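Local coordinates for protein putative NADH dehydrogenase/NAD(P)H nitroreductase (Parabacteroides distasonis, PDB 3M5K) that binds flavin mononucleotide and is probably an oxidoreductase of the nitroreductase family, possibly reducing nitro compounds with NAD(P)H, at residues 9-14 and 105-110; 51-56 and 82-87; 114-119 and 145-150. All coordinates share one frame; numbering follows the deposited sequence. Where two conformers were deposited one is given.

Contact 1 of 3, residues 9-14 and 105-110; sequences LETILN and LLLAAE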
# COMPACT_ATOMS: atom_id res chain seq x y z
N LEU A 9 -1.41 -12.09 8.85
CA LEU A 9 -0.82 -11.17 9.83
C LEU A 9 0.66 -11.46 10.08
O LEU A 9 1.46 -10.53 10.20
CB LEU A 9 -1.60 -11.20 11.15
CG LEU A 9 -2.90 -10.41 11.19
CD1 LEU A 9 -3.57 -10.64 12.54
CD2 LEU A 9 -2.66 -8.93 10.96
N GLU A 10 1.03 -12.74 10.15
CA GLU A 10 2.44 -13.14 10.33
C GLU A 10 3.32 -12.65 9.14
O GLU A 10 4.41 -12.17 9.34
CB GLU A 10 2.57 -14.66 10.48
CG GLU A 10 1.96 -15.20 11.77
CD GLU A 10 1.88 -16.77 11.87
OE1 GLU A 10 1.99 -17.50 10.84
OE2 GLU A 10 1.68 -17.24 13.02
N THR A 11 2.82 -12.78 7.92
CA THR A 11 3.55 -12.30 6.76
C THR A 11 3.72 -10.80 6.85
O THR A 11 4.82 -10.29 6.63
CB THR A 11 2.83 -12.65 5.45
OG1 THR A 11 2.73 -14.07 5.36
CG2 THR A 11 3.59 -12.08 4.23
N ILE A 12 2.62 -10.10 7.14
CA ILE A 12 2.66 -8.65 7.31
C ILE A 12 3.73 -8.24 8.34
O ILE A 12 4.54 -7.33 8.11
CB ILE A 12 1.26 -8.06 7.68
CG1 ILE A 12 0.27 -8.15 6.48
CG2 ILE A 12 1.37 -6.61 8.23
CD1 ILE A 12 -1.17 -7.91 6.82
N LEU A 13 3.75 -8.91 9.48
CA LEU A 13 4.68 -8.52 10.54
C LEU A 13 6.16 -8.99 10.31
O LEU A 13 7.09 -8.40 10.86
CB LEU A 13 4.11 -8.97 11.91
CG LEU A 13 2.78 -8.30 12.32
CD1 LEU A 13 2.16 -9.06 13.54
CD2 LEU A 13 2.87 -6.75 12.59
N ASN A 14 6.36 -9.99 9.46
CA ASN A 14 7.70 -10.48 9.14
C ASN A 14 8.32 -9.93 7.86
O ASN A 14 9.50 -10.15 7.62
CB ASN A 14 7.68 -12.00 9.09
CG ASN A 14 7.50 -12.60 10.47
OD1 ASN A 14 8.27 -12.29 11.38
ND2 ASN A 14 6.48 -13.39 10.65
N LEU A 105 2.44 -6.62 -3.53
CA LEU A 105 3.53 -7.31 -4.25
C LEU A 105 4.61 -7.71 -3.24
O LEU A 105 5.08 -8.86 -3.24
CB LEU A 105 4.08 -6.45 -5.38
CG LEU A 105 5.10 -7.08 -6.33
CD1 LEU A 105 4.93 -6.41 -7.69
CD2 LEU A 105 6.55 -7.01 -5.80
N LEU A 106 4.96 -6.80 -2.35
CA LEU A 106 5.99 -7.08 -1.34
C LEU A 106 5.56 -8.20 -0.39
O LEU A 106 6.37 -9.04 0.03
CB LEU A 106 6.31 -5.80 -0.55
CG LEU A 106 7.00 -4.61 -1.26
CD1 LEU A 106 7.22 -3.49 -0.24
CD2 LEU A 106 8.35 -4.98 -1.96
N LEU A 107 4.27 -8.21 -0.01
CA LEU A 107 3.74 -9.25 0.87
C LEU A 107 3.71 -10.58 0.15
O LEU A 107 4.06 -11.64 0.74
CB LEU A 107 2.35 -8.85 1.38
CG LEU A 107 2.28 -7.66 2.36
CD1 LEU A 107 0.81 -7.29 2.67
CD2 LEU A 107 3.09 -7.97 3.68
N ALA A 108 3.25 -10.57 -1.11
CA ALA A 108 3.28 -11.76 -1.96
C ALA A 108 4.69 -12.36 -2.00
O ALA A 108 4.86 -13.57 -1.82
CB ALA A 108 2.75 -11.47 -3.35
N ALA A 109 5.70 -11.53 -2.25
CA ALA A 109 7.09 -11.97 -2.26
C ALA A 109 7.48 -12.66 -0.95
O ALA A 109 7.95 -13.80 -0.97
CB ALA A 109 8.05 -10.78 -2.57
N GLU A 110 7.30 -11.96 0.17
CA GLU A 110 7.57 -12.53 1.48
C GLU A 110 6.87 -13.88 1.66
O GLU A 110 7.47 -14.81 2.22
CB GLU A 110 7.16 -11.57 2.59
CG GLU A 110 7.49 -12.03 4.02
CD GLU A 110 8.98 -11.88 4.37
OE1 GLU A 110 9.71 -11.02 3.82
OE2 GLU A 110 9.40 -12.62 5.27
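Leu107 and Glu110, one turn apart on helix 94-111, meet Thr11, Ile12 and Asn14 where the short helix 7-14 packs across them, a helix-on-helix contact of the FMN-dependent nitroreductase fold. The local axes run 103° apart and 9.4 Å from each other at closest approach, so the two helices touch over little more than one turn each. Leu107 forms the apolar half. Its CG lies beside the backbone N, and the branched end leans onto helix 7-14: CD2 rests 3.7 Å from Ile12 CA, against the backbone itself, while CD1 meets Ile12 CG1 at 3.9 Å, the two side chains crossing at a slant. Ile12 directs its CB away from the crossing, so it meets Leu107 with its CA and with CG1. Next to this pair, Thr11 turns its methyl inward; CG2 sits 3.5 Å from Leu107 O and 3.9 Å from Glu110 CG. The Thr11 and Glu110 side chains run past one another, headed opposite ways, and Thr11 OG1 is left to bond Gln7 O and Thr8 OG1 of the second subunit. Glu110 leaves its helix with CG opposite the backbone N (chi1 -176°) and bends at chi2 (76°), which carries the carboxylate to the C-terminal end of helix 7-14. There Lys16 NZ joins the two segments, forming a salt bridge with Glu110 OE2 and a hydrogen bond with Asn14 O. Cutting Glu110 back to an alanine is likely to leave Lys16 with Asn14 O but no carboxylate to pair with, and to open a gap beside the Thr11 methyl. Glu110 OE2 and Asn14 O, both acceptors, lie 3.4 Å apart without bonding each other.

Contact 2 of 3, residues 51-56 and 82-87; sequences EFIIVT and VVCGDT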
# COMPACT_ATOMS: atom_id res chain seq x y z
N GLU A 51 0.47 -0.16 -14.07
CA GLU A 51 1.19 -0.85 -15.17
C GLU A 51 2.45 -1.42 -14.53
O GLU A 51 3.12 -0.73 -13.76
CB GLU A 51 1.58 0.12 -16.28
CG GLU A 51 0.42 0.85 -16.96
CD GLU A 51 -0.39 -0.03 -17.90
OE1 GLU A 51 0.08 -1.13 -18.27
OE2 GLU A 51 -1.51 0.40 -18.25
N PHE A 52 2.77 -2.68 -14.85
CA PHE A 52 3.89 -3.38 -14.28
C PHE A 52 4.92 -3.70 -15.36
O PHE A 52 4.60 -4.34 -16.38
CB PHE A 52 3.41 -4.69 -13.66
CG PHE A 52 2.45 -4.47 -12.51
CD1 PHE A 52 1.09 -4.30 -12.77
CD2 PHE A 52 2.91 -4.39 -11.21
CE1 PHE A 52 0.19 -4.07 -11.72
CE2 PHE A 52 1.99 -4.15 -10.11
CZ PHE A 52 0.65 -4.01 -10.39
N ILE A 53 6.17 -3.27 -15.14
CA ILE A 53 7.25 -3.61 -16.07
C ILE A 53 8.16 -4.67 -15.42
O ILE A 53 8.79 -4.42 -14.38
CB ILE A 53 8.10 -2.38 -16.49
CG1 ILE A 53 7.29 -1.08 -16.59
CG2 ILE A 53 8.96 -2.71 -17.78
CD1 ILE A 53 6.17 -1.01 -17.62
N ILE A 54 8.24 -5.85 -16.04
CA ILE A 54 9.14 -6.90 -15.59
C ILE A 54 10.47 -6.68 -16.37
O ILE A 54 10.51 -6.74 -17.60
CB ILE A 54 8.59 -8.32 -15.90
CG1 ILE A 54 7.21 -8.58 -15.26
CG2 ILE A 54 9.63 -9.37 -15.46
CD1 ILE A 54 6.46 -9.78 -15.83
N VAL A 55 11.55 -6.41 -15.64
CA VAL A 55 12.82 -6.04 -16.26
C VAL A 55 13.80 -7.17 -15.97
O VAL A 55 14.17 -7.40 -14.82
CB VAL A 55 13.38 -4.69 -15.77
CG1 VAL A 55 14.67 -4.30 -16.59
CG2 VAL A 55 12.34 -3.58 -15.85
N THR A 56 14.17 -7.87 -17.04
CA THR A 56 15.22 -8.89 -16.98
C THR A 56 16.46 -8.53 -17.82
O THR A 56 17.48 -9.16 -17.68
CB THR A 56 14.66 -10.26 -17.42
OG1 THR A 56 14.03 -10.12 -18.72
CG2 THR A 56 13.65 -10.84 -16.37
N VAL A 82 8.95 -2.84 -12.01
CA VAL A 82 8.69 -1.39 -11.92
C VAL A 82 7.19 -1.13 -11.93
O VAL A 82 6.51 -1.46 -12.90
CB VAL A 82 9.41 -0.63 -13.07
CG1 VAL A 82 9.14 0.89 -13.02
CG2 VAL A 82 10.96 -0.93 -13.00
N VAL A 83 6.67 -0.62 -10.80
CA VAL A 83 5.27 -0.28 -10.71
C VAL A 83 5.08 1.16 -11.17
O VAL A 83 5.72 2.06 -10.65
CB VAL A 83 4.69 -0.51 -9.27
CG1 VAL A 83 3.15 -0.19 -9.27
CG2 VAL A 83 5.03 -1.95 -8.77
N CYS A 84 4.18 1.35 -12.15
CA CYS A 84 3.89 2.63 -12.75
C CYS A 84 2.41 3.00 -12.62
O CYS A 84 1.56 2.11 -12.50
CB CYS A 84 4.24 2.62 -14.24
SG CYS A 84 5.96 2.16 -14.63
N GLY A 85 2.12 4.29 -12.67
CA GLY A 85 0.75 4.74 -12.72
C GLY A 85 0.45 5.49 -13.98
O GLY A 85 1.33 6.18 -14.56
N ASP A 86 -0.75 5.27 -14.49
CA ASP A 86 -1.22 6.00 -15.64
C ASP A 86 -1.93 7.28 -15.16
O ASP A 86 -3.04 7.25 -14.60
CB ASP A 86 -2.13 5.11 -16.51
CG ASP A 86 -2.60 5.80 -17.79
OD1 ASP A 86 -2.76 7.02 -17.79
OD2 ASP A 86 -2.85 5.09 -18.79
N THR A 87 -1.31 8.41 -15.43
CA THR A 87 -1.74 9.70 -14.88
C THR A 87 -2.94 10.26 -15.66
O THR A 87 -3.59 11.19 -15.18
CB THR A 87 -0.60 10.73 -14.87
OG1 THR A 87 -0.18 10.94 -16.22
CG2 THR A 87 0.59 10.21 -14.02
O HOH W 1 -2.41 2.60 -19.59
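Glu51 and Ile53 pair with Cys84 and Val82 through four backbone hydrogen bonds, two in each hydrogen-bonded pair of this antiparallel ladder. Those of Ile53 and Val82 are nearly straight; the bond from Glu51 N to Cys84 O (3.0 Å) is more bent. Between them Phe52 and Val83 form a non-hydrogen-bonded pair, whose side chains run alongside one another on the same face, with Val83 CG2 4.0 Å from Phe52 CE2. On the face of Glu51, Ile53, Val82 and Cys84, Ile53 CG1 lies 4.0 Å from Cys84 SG; Val55 CG2 reaches Val82 CG2 at 4.1 Å. One water donates to both Glu51 OE2 and Asp86 OD2, each 2.7 Å from it, spanning two carboxylates that would probably repel each other. Farther out, Ile35 and Met39 of helix 28-39 pack on Phe52, and Leu137 lies against Ile53 and Cys84. His168 NE2 of the second subunit hydrogen-bonds Glu51 OE1, and a strand of that subunit pairs in parallel with Phe52, Ile53 and Ile54. The sheet therefore continues across the interface, an intersubunit strand addition consistent with the intertwined dimers of FMN-dependent nitroreductases.

Contact 3 of 3, residues 114-119 and 145-150; sequences LGAVWT and NVIPVG. With FMN (flavin mononucleotide), chain C.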
# COMPACT_ATOMS: atom_id res chain seq x y z
N LEU A 114 10.52 -15.18 -1.16
CA LEU A 114 11.34 -14.25 -1.89
C LEU A 114 11.70 -13.03 -1.05
O LEU A 114 11.10 -12.77 0.00
CB LEU A 114 10.64 -13.82 -3.18
CG LEU A 114 10.28 -14.90 -4.21
CD1 LEU A 114 9.43 -14.30 -5.31
CD2 LEU A 114 11.54 -15.55 -4.78
N GLY A 115 12.72 -12.32 -1.51
CA GLY A 115 13.11 -11.05 -0.95
C GLY A 115 12.86 -9.98 -2.00
O GLY A 115 12.98 -10.24 -3.19
N ALA A 116 12.49 -8.80 -1.51
CA ALA A 116 12.22 -7.63 -2.33
C ALA A 116 12.41 -6.36 -1.51
O ALA A 116 12.40 -6.37 -0.24
CB ALA A 116 10.75 -7.72 -2.94
N VAL A 117 12.58 -5.25 -2.23
CA VAL A 117 12.71 -3.94 -1.62
C VAL A 117 12.10 -2.91 -2.54
O VAL A 117 12.29 -2.93 -3.76
CB VAL A 117 14.19 -3.54 -1.31
CG1 VAL A 117 15.06 -3.57 -2.60
CG2 VAL A 117 14.23 -2.15 -0.56
N TRP A 118 11.30 -2.03 -1.94
CA TRP A 118 10.72 -0.88 -2.64
C TRP A 118 11.79 0.22 -2.73
O TRP A 118 12.23 0.73 -1.70
CB TRP A 118 9.52 -0.41 -1.83
CG TRP A 118 8.79 0.82 -2.28
CD1 TRP A 118 9.31 1.95 -2.89
CD2 TRP A 118 7.41 1.08 -2.06
NE1 TRP A 118 8.31 2.87 -3.09
CE2 TRP A 118 7.13 2.35 -2.58
CE3 TRP A 118 6.37 0.34 -1.46
CZ2 TRP A 118 5.84 2.92 -2.53
CZ3 TRP A 118 5.08 0.92 -1.40
CH2 TRP A 118 4.85 2.18 -1.93
N THR A 119 12.23 0.54 -3.94
CA THR A 119 13.16 1.66 -4.15
C THR A 119 12.43 2.77 -4.88
O THR A 119 11.79 2.53 -5.91
CB THR A 119 14.51 1.27 -4.85
OG1 THR A 119 14.33 1.04 -6.25
CG2 THR A 119 15.12 0.00 -4.15
N ASN A 145 8.23 3.25 -8.51
CA ASN A 145 9.33 2.56 -7.83
C ASN A 145 10.02 1.55 -8.73
O ASN A 145 9.53 1.24 -9.80
CB ASN A 145 8.83 1.89 -6.52
CG ASN A 145 7.63 0.97 -6.74
OD1 ASN A 145 7.50 0.33 -7.78
ND2 ASN A 145 6.73 0.93 -5.75
N VAL A 146 11.19 1.07 -8.29
CA VAL A 146 11.77 -0.15 -8.82
C VAL A 146 11.85 -1.14 -7.69
O VAL A 146 12.37 -0.83 -6.60
CB VAL A 146 13.20 0.07 -9.47
CG1 VAL A 146 13.70 -1.28 -10.09
CG2 VAL A 146 13.18 1.25 -10.48
N ILE A 147 11.36 -2.35 -7.93
CA ILE A 147 11.34 -3.39 -6.89
C ILE A 147 12.20 -4.58 -7.37
O ILE A 147 11.72 -5.44 -8.09
CB ILE A 147 9.89 -3.88 -6.53
CG1 ILE A 147 8.99 -2.67 -6.16
CG2 ILE A 147 9.92 -4.94 -5.42
CD1 ILE A 147 7.54 -3.01 -5.83
N PRO A 148 13.48 -4.59 -6.96
CA PRO A 148 14.26 -5.79 -7.22
C PRO A 148 13.67 -6.95 -6.42
O PRO A 148 13.16 -6.76 -5.31
CB PRO A 148 15.66 -5.45 -6.73
CG PRO A 148 15.65 -3.99 -6.38
CD PRO A 148 14.23 -3.56 -6.23
N VAL A 149 13.72 -8.13 -7.00
CA VAL A 149 13.29 -9.33 -6.32
C VAL A 149 14.36 -10.40 -6.51
O VAL A 149 15.19 -10.34 -7.43
CB VAL A 149 11.92 -9.86 -6.81
CG1 VAL A 149 10.78 -8.93 -6.40
CG2 VAL A 149 11.92 -10.06 -8.32
N GLY A 150 14.37 -11.34 -5.57
CA GLY A 150 15.25 -12.50 -5.63
C GLY A 150 15.11 -13.38 -4.40
O GLY A 150 14.42 -13.03 -3.44
N1 FMN C . 15.04 1.34 0.12
C2 FMN C . 16.17 1.51 -0.67
O2 FMN C . 17.16 0.77 -0.54
N3 FMN C . 16.21 2.51 -1.61
C4 FMN C . 15.18 3.40 -1.80
O4 FMN C . 15.30 4.25 -2.67
C4A FMN C . 14.02 3.26 -1.01
N5 FMN C . 12.95 4.15 -1.13
C5A FMN C . 11.76 3.85 -0.47
C6 FMN C . 10.64 4.62 -0.76
C7 FMN C . 9.40 4.35 -0.18
C7M FMN C . 8.26 5.29 -0.62
C8 FMN C . 9.27 3.24 0.73
C8M FMN C . 7.97 2.84 1.41
C9 FMN C . 10.39 2.49 1.02
C9A FMN C . 11.67 2.77 0.42
N10 FMN C . 12.84 2.02 0.72
C10 FMN C . 13.98 2.21 -0.05
C1' FMN C . 12.88 0.90 1.74
C2' FMN C . 12.97 1.51 3.14
O2' FMN C . 14.31 1.88 3.45
C3' FMN C . 12.45 0.51 4.20
O3' FMN C . 11.09 0.18 3.97
C4' FMN C . 12.68 1.00 5.63
O4' FMN C . 14.08 1.11 5.93
C5' FMN C . 11.99 0.06 6.62
O5' FMN C . 12.55 -1.24 6.56
P FMN C . 11.70 -2.57 6.21
O1P FMN C . 10.62 -2.69 7.27
O2P FMN C . 11.14 -2.50 4.79
O3P FMN C . 12.68 -3.71 6.26
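Trp118 and Asn145 meet near one end of an antiparallel strand pair in the nitroreductase sheet, where strand 115-120 lines the FMN pocket. Backbone hydrogen bonds join the pair at both ends: Gly115 with Gly150, and Thr119 with Val146, each giving and taking one. Between them the ladder is irregular. Pro148 has no N-H to give, and Val117 N makes only a weak bond to Pro148 O (3.5 Å), while Ile147 CA sends a C-H toward Val117 O at 3.3 Å. Apolar contacts fill this middle. Ala116 CB packs on Ile147 CG2 and Val149 CG1, and Val117 CG1 lies 3.7 Å from Pro148 CD while its CG2 faces the flavin, 3.6 Å from FMN N1. The indole of Trp118 is sandwiched: the dimethylbenzene end of the flavin lies over one face, with FMN C7 3.4 Å from Trp118 NE1, and the Asn145 amide stands over the opposite face, its plane 81° from the ring and ND2 3.5 Å from Trp118 CE2. Ser102 OG bonds that same ND2 and Val83 N bonds Asn145 OD1, which fixes the amide's rotation. Across the two strands the side-chain hydrogen bond comes from Thr119, whose OG1 stands between the backbone N and carbonyl carbon (chi1 75°). Val146 O is gripped twice, by Thr119 N and, from the opposite face of its plane, by Thr119 OG1 at 2.7 Å.

How the contacts relate
Contact 2 is nested inside the chain loop closed by contact 1, and contact 3 follows both. Contacts 2 and 3, centres 13 Å apart, share a sheet of four antiparallel strands within the chain; strands 79-86 and 141-150 are its inner neighbours. Helix 94-111 follows strand 79-86 and leads into strand 115-120, so contact 1, also about 13 Å from contact 3, packs through Leu105 and Leu106 on the sheet face carrying Ala116 and Ile147. Contacts 1 and 2, 21 Å apart across the chain's centre, both touch the second subunit broadly; contact 3, beside the flavin, reaches it through Trp118 alone. Sheet and helix 94-111 thus link the flavin pocket to the dimer interface.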